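Local atomic coordinates of 2'-deoxycytidine 5'-triphosphate deaminase (Agrobacterium tumefaciens, PDB entry 2R9Q), a protein that probably catalyses the hydrolytic deamination of dCTP to dUTP, releasing ammonia. Residues E267-P272 / P299-A304; H172-E177 / R334-H339. All coordinates share one frame; numbering follows the deposited sequence.

Interaction 1: residues E267-P272 / P299-A304; sequences EAVHVP and PGFGHA
The imidazole of His270 and the backbone amide of Val271 converge on one carbonyl oxygen, that of Phe301, and this shared acceptor is the centre of the contact. Val271 N gives the straighter bond to Phe301 O, 3.0 Å with 165° at the hydrogen; His270 ND1 reaches Phe301 O at 3.2 Å and is more bent. The two donors come from opposite faces of the carbonyl plane, which pins the peptide between Phe301 and Gly302 from both sides. With CG anti to the backbone N (chi1 166°), the His270 ring swings alongside the turn and presents its ND1 edge to the oxygen. One residue before Phe301, Gly300 N donates to Val271 O at 2.8 Å. Packing is close on the Val269 side. There the Phe301 side chain crosses the valine at about a right angle, and Phe301 CE2 lies 3.6 Å from Val269 CG1. Phe301 CB, at the base of the side chain, meets Val271 CG2 at 4.1 Å. Gly302 CA, with no side chain, lies 3.7 Å from Val269 O, bringing the two backbones close. Phe297 adds an edge-to-face ring partner to Phe301, and Val269 also packs against Ile202 of strand 202-205. Toward Ala304 the contact loosens into solvent: His303 and Ala304 are exposed and share little surface with 267-272, although His303 CA still comes 3.7 Å from His270 ND1. Gly300 to His303 form a type II beta turn, closed by a weak bond from His303 N to Gly300 O. The arrangement is thus a beta turn docked on the chain leaving strand 261-269, within the C-terminal beta-rich domain of the dUTPase clan.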
loop_
_atom_site.group_PDB
_atom_site.type_symbol
_atom_site.label_atom_id
_atom_site.label_comp_id
_atom_site.label_asym_id
_atom_site.label_seq_id
_atom_site.Cartn_x
_atom_site.Cartn_y
_atom_site.Cartn_z
ATOM N N GLU B 267 -6.251 -7.781 32.408
ATOM C CA GLU B 267 -7.232 -8.501 33.211
ATOM C C GLU B 267 -7.362 -9.986 32.856
ATOM O O GLU B 267 -7.486 -10.359 31.688
ATOM C CB GLU B 267 -8.596 -7.833 33.146
ATOM C CG GLU B 267 -8.585 -6.402 33.594
ATOM C CD GLU B 267 -8.144 -5.433 32.523
ATOM O OE1 GLU B 267 -7.972 -5.882 31.362
ATOM O OE2 GLU B 267 -7.977 -4.220 32.842
ATOM N N ALA B 268 -7.284 -10.817 33.898
ATOM C CA ALA B 268 -7.638 -12.227 33.850
ATOM C C ALA B 268 -9.145 -12.276 34.135
ATOM O O ALA B 268 -9.584 -11.902 35.215
ATOM C CB ALA B 268 -6.850 -13.015 34.891
ATOM N N VAL B 269 -9.922 -12.741 33.163
ATOM C CA VAL B 269 -11.383 -12.677 33.207
ATOM C C VAL B 269 -12.064 -14.077 33.303
ATOM O O VAL B 269 -11.521 -15.087 32.860
ATOM C CB VAL B 269 -11.928 -11.739 32.023
ATOM C CG1 VAL B 269 -11.955 -12.427 30.633
ATOM C CG2 VAL B 269 -13.281 -11.197 32.367
ATOM N N HIS B 270 -13.238 -14.127 33.929
ATOM C CA HIS B 270 -14.016 -15.364 34.107
ATOM C C HIS B 270 -15.488 -15.096 33.733
ATOM O O HIS B 270 -16.057 -14.056 34.079
ATOM C CB HIS B 270 -13.834 -15.870 35.539
ATOM C CG HIS B 270 -14.803 -16.930 35.993
ATOM N ND1 HIS B 270 -14.950 -18.145 35.351
ATOM C CD2 HIS B 270 -15.619 -16.981 37.072
ATOM C CE1 HIS B 270 -15.830 -18.884 36.002
ATOM N NE2 HIS B 270 -16.241 -18.202 37.055
ATOM N N VAL B 271 -16.048 -16.018 32.940
ATOM C CA VAL B 271 -17.475 -16.060 32.597
ATOM C C VAL B 271 -18.094 -17.295 33.307
ATOM O O VAL B 271 -17.815 -18.432 32.941
ATOM C CB VAL B 271 -17.710 -16.118 31.073
ATOM C CG1 VAL B 271 -19.165 -15.961 30.766
ATOM C CG2 VAL B 271 -16.918 -15.034 30.348
ATOM N N PRO B 272 -18.882 -17.064 34.380
ATOM C CA PRO B 272 -19.601 -18.137 35.081
ATOM C C PRO B 272 -20.531 -18.943 34.172
ATOM O O PRO B 272 -21.036 -18.399 33.191
ATOM C CB PRO B 272 -20.407 -17.374 36.130
ATOM C CG PRO B 272 -19.624 -16.111 36.367
ATOM C CD PRO B 272 -19.075 -15.764 35.049
ATOM N N PRO B 299 -19.761 -19.663 28.409
ATOM C CA PRO B 299 -19.859 -20.053 29.815
ATOM C C PRO B 299 -18.720 -20.962 30.179
ATOM O O PRO B 299 -18.424 -21.884 29.429
ATOM C CB PRO B 299 -21.188 -20.819 29.891
ATOM C CG PRO B 299 -21.960 -20.415 28.726
ATOM C CD PRO B 299 -21.045 -19.827 27.707
ATOM N N GLY B 300 -18.078 -20.686 31.298
ATOM C CA GLY B 300 -16.914 -21.469 31.732
ATOM C C GLY B 300 -15.559 -20.923 31.292
ATOM O O GLY B 300 -14.528 -21.478 31.670
ATOM N N PHE B 301 -15.536 -19.849 30.489
ATOM C CA PHE B 301 -14.259 -19.245 30.095
ATOM C C PHE B 301 -13.531 -18.800 31.362
ATOM O O PHE B 301 -14.146 -18.226 32.277
ATOM C CB PHE B 301 -14.429 -18.044 29.129
ATOM C CG PHE B 301 -13.126 -17.347 28.782
ATOM C CD1 PHE B 301 -12.383 -17.738 27.683
ATOM C CD2 PHE B 301 -12.631 -16.324 29.577
ATOM C CE1 PHE B 301 -11.177 -17.099 27.367
ATOM C CE2 PHE B 301 -11.440 -15.693 29.267
ATOM C CZ PHE B 301 -10.716 -16.072 28.162
ATOM N N GLY B 302 -12.225 -19.064 31.393
ATOM C CA GLY B 302 -11.383 -18.756 32.537
ATOM C C GLY B 302 -11.854 -19.379 33.840
ATOM O O GLY B 302 -11.673 -18.797 34.895
ATOM N N HIS B 303 -12.485 -20.548 33.754
ATOM C CA HIS B 303 -12.988 -21.303 34.922
ATOM C C HIS B 303 -11.901 -21.398 36.005
ATOM O O HIS B 303 -10.718 -21.587 35.693
ATOM C CB HIS B 303 -13.427 -22.722 34.498
ATOM C CG HIS B 303 -12.447 -23.401 33.567
ATOM N ND1 HIS B 303 -11.432 -24.227 34.016
ATOM C CD2 HIS B 303 -12.294 -23.324 32.217
ATOM C CE1 HIS B 303 -10.714 -24.644 32.983
ATOM N NE2 HIS B 303 -11.214 -24.107 31.880
ATOM N N ALA B 304 -12.322 -21.247 37.262
ATOM C CA ALA B 304 -11.423 -21.330 38.405
ATOM C C ALA B 304 -10.677 -22.662 38.375
ATOM O O ALA B 304 -11.268 -23.708 38.115
ATOM C CB ALA B 304 -12.192 -21.140 39.716
#

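Interaction 2: residues H172-E177 / R334-H339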
loop_
_atom_site.group_PDB
_atom_site.type_symbol
_atom_site.label_atom_id
_atom_site.label_comp_id
_atom_site.label_asym_id
_atom_site.label_seq_id
_atom_site.Cartn_x
_atom_site.Cartn_y
_atom_site.Cartn_z
ATOM N N HIS B 172 -33.231 -9.972 25.288
ATOM C CA HIS B 172 -31.885 -9.468 25.419
ATOM C C HIS B 172 -31.577 -9.291 26.894
ATOM O O HIS B 172 -31.639 -8.191 27.405
ATOM C CB HIS B 172 -31.763 -8.157 24.638
ATOM C CG HIS B 172 -30.394 -7.892 24.099
ATOM N ND1 HIS B 172 -29.959 -6.621 23.780
ATOM C CD2 HIS B 172 -29.358 -8.725 23.835
ATOM C CE1 HIS B 172 -28.720 -6.688 23.327
ATOM N NE2 HIS B 172 -28.332 -7.952 23.349
ATOM N N ALA B 173 -31.198 -10.392 27.540
ATOM C CA ALA B 173 -31.008 -10.468 28.990
ATOM C C ALA B 173 -29.610 -10.054 29.428
ATOM O O ALA B 173 -28.915 -10.810 30.120
ATOM C CB ALA B 173 -31.321 -11.869 29.487
ATOM N N LEU B 174 -29.221 -8.845 29.019
ATOM C CA LEU B 174 -27.975 -8.230 29.438
ATOM C C LEU B 174 -28.025 -7.842 30.904
ATOM O O LEU B 174 -29.075 -7.501 31.445
ATOM C CB LEU B 174 -27.680 -6.956 28.645
ATOM C CG LEU B 174 -27.171 -6.960 27.197
ATOM C CD1 LEU B 174 -26.691 -8.345 26.748
ATOM C CD2 LEU B 174 -28.217 -6.354 26.257
ATOM N N LEU B 175 -26.859 -7.864 31.526
ATOM C CA LEU B 175 -26.698 -7.385 32.886
ATOM C C LEU B 175 -26.382 -5.895 32.876
ATOM O O LEU B 175 -25.633 -5.427 32.025
ATOM C CB LEU B 175 -25.582 -8.160 33.581
ATOM C CG LEU B 175 -25.951 -9.574 34.029
ATOM C CD1 LEU B 175 -26.408 -10.424 32.857
ATOM C CD2 LEU B 175 -24.755 -10.183 34.756
ATOM N N ASN B 176 -26.973 -5.155 33.817
ATOM C CA ASN B 176 -26.607 -3.752 34.060
ATOM C C ASN B 176 -25.455 -3.665 35.093
ATOM O O ASN B 176 -24.952 -4.704 35.551
ATOM C CB ASN B 176 -27.838 -2.900 34.452
ATOM C CG ASN B 176 -28.488 -3.318 35.799
ATOM O OD1 ASN B 176 -28.303 -4.428 36.313
ATOM N ND2 ASN B 176 -29.277 -2.406 36.353
ATOM N N GLU B 177 -25.019 -2.450 35.430
ATOM C CA GLU B 177 -23.899 -2.280 36.350
ATOM C C GLU B 177 -24.012 -3.124 37.622
ATOM O O GLU B 177 -23.082 -3.846 37.975
ATOM C CB GLU B 177 -23.720 -0.815 36.728
ATOM C CG GLU B 177 -22.730 -0.053 35.848
ATOM C CD GLU B 177 -21.781 0.855 36.666
ATOM O OE1 GLU B 177 -21.062 0.321 37.580
ATOM O OE2 GLU B 177 -21.755 2.092 36.378
ATOM N N ARG B 334 -14.709 -3.717 26.181
ATOM C CA ARG B 334 -15.684 -3.860 27.220
ATOM C C ARG B 334 -16.377 -5.270 27.070
ATOM O O ARG B 334 -16.973 -5.592 26.041
ATOM C CB ARG B 334 -16.553 -2.611 27.075
ATOM C CG ARG B 334 -17.875 -2.559 27.687
ATOM C CD ARG B 334 -18.641 -1.354 27.064
ATOM N NE ARG B 334 -19.039 -1.479 25.635
ATOM C CZ ARG B 334 -20.220 -1.936 25.189
ATOM N NH1 ARG B 334 -21.144 -2.390 26.031
ATOM N NH2 ARG B 334 -20.482 -1.974 23.888
ATOM N N LEU B 335 -16.182 -6.135 28.065
ATOM C CA LEU B 335 -16.801 -7.451 28.092
ATOM C C LEU B 335 -18.203 -7.343 28.687
ATOM O O LEU B 335 -18.367 -7.027 29.859
ATOM C CB LEU B 335 -15.961 -8.430 28.877
ATOM C CG LEU B 335 -16.205 -9.927 28.694
ATOM C CD1 LEU B 335 -16.006 -10.386 27.229
ATOM C CD2 LEU B 335 -15.317 -10.721 29.674
ATOM N N VAL B 336 -19.199 -7.588 27.837
ATOM C CA VAL B 336 -20.611 -7.472 28.178
ATOM C C VAL B 336 -21.232 -8.860 28.485
ATOM O O VAL B 336 -21.096 -9.792 27.707
ATOM C CB VAL B 336 -21.370 -6.778 27.056
ATOM C CG1 VAL B 336 -22.853 -6.849 27.297
ATOM C CG2 VAL B 336 -20.899 -5.324 26.916
ATOM N N TYR B 337 -21.907 -8.962 29.630
ATOM C CA TYR B 337 -22.452 -10.217 30.127
ATOM C C TYR B 337 -23.950 -10.335 29.805
ATOM O O TYR B 337 -24.676 -9.349 29.765
ATOM C CB TYR B 337 -22.207 -10.357 31.631
ATOM C CG TYR B 337 -20.765 -10.626 31.993
ATOM C CD1 TYR B 337 -20.319 -11.907 32.241
ATOM C CD2 TYR B 337 -19.839 -9.590 32.082
ATOM C CE1 TYR B 337 -18.999 -12.160 32.548
ATOM C CE2 TYR B 337 -18.504 -9.842 32.396
ATOM C CZ TYR B 337 -18.090 -11.127 32.640
ATOM O OH TYR B 337 -16.766 -11.387 32.970
ATOM N N GLU B 338 -24.383 -11.565 29.572
ATOM C CA GLU B 338 -25.750 -11.872 29.250
ATOM C C GLU B 338 -26.108 -13.214 29.915
ATOM O O GLU B 338 -25.267 -14.125 29.996
ATOM C CB GLU B 338 -25.891 -11.927 27.726
ATOM C CG GLU B 338 -27.310 -11.925 27.197
ATOM C CD GLU B 338 -27.410 -11.963 25.672
ATOM O OE1 GLU B 338 -26.370 -11.785 24.966
ATOM O OE2 GLU B 338 -28.548 -12.170 25.187
ATOM N N HIS B 339 -27.343 -13.308 30.421
ATOM C CA HIS B 339 -27.859 -14.533 31.040
ATOM C C HIS B 339 -28.036 -15.673 30.049
ATOM O O HIS B 339 -28.564 -15.501 28.956
ATOM C CB HIS B 339 -29.231 -14.329 31.694
ATOM C CG HIS B 339 -29.207 -13.508 32.940
ATOM N ND1 HIS B 339 -28.958 -14.049 34.183
ATOM C CD2 HIS B 339 -29.442 -12.190 33.140
ATOM C CE1 HIS B 339 -29.001 -13.088 35.089
ATOM N NE2 HIS B 339 -29.293 -11.951 34.482
HETATM O O HOH W 1 -31.202 -12.920 25.625
HETATM O O HOH W 2 -22.425 -5.933 30.895
#
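Leu175 lays its CD1 methyl against the His339 imidazole, 3.5 Å from His339 CD2, the two side chains crossing at about a right angle. Its other branch, CD2, rests against Tyr337 CB at 4.0 Å, so the forked leucine end spans two strand residues whose first side-chain atoms lie on the same side of the strand. Leu174 sends CD1 the other way, to Glu338 CG at 3.7 Å and, more distantly, to Val336 CG1. The backbones form a single bridge, Leu174 with Glu338, through two bonds that flank Leu174: His339 N donates to Ala173 O at 3.0 Å and nearly straight (172°), and Leu175 N donates to Tyr337 O at 3.2 Å from above the carbonyl plane. Ala173 is the centre of an inverse gamma turn, and its CB packs on His339 CB. Glu338 has CG anti to its backbone N (chi1 -167°) and an extended chain, which carries the carboxylate past Leu174 toward the start of the loop. There a water accepts from Ala173 N and lies 2.8 Å from Glu338 OE2, to which it probably donates. The same oxygen forms a salt bridge with Arg169, which would be expected to stabilise its negative charge. His339 NE2 is hydrogen-bonded to Glu179, tying the ring to helix 177-186. Segment 172-177 thus runs from strand 162-170 over the end of strand 331-339 and into that helix, with Asn176 at its N-cap, while strand 275-281 flanks 331-339 and supplies Tyr275 beside Leu175 and His339.

How the interactions relate
From the N terminus, the chain first reaches 172-177, where it leaves strand 162-170 and enters helix 177-186. It then runs through the strands of the C-terminal half before 334-339 returns to meet it, so interaction 2 closes a long loop with 156 residues between its segments. Interaction 1 lies wholly within that loop and closes a much shorter one, from 267-272 to 299-304; the two nest without crossing. Their centres are about 15 Å apart, and they touch: Tyr337 OH probably hydrogen-bonds to His270 O, while Val269 packs on Leu335. Strand 331-339 thereby connects the passage from strand 162-170 into helix 177-186 with the turn docked after strand 261-269.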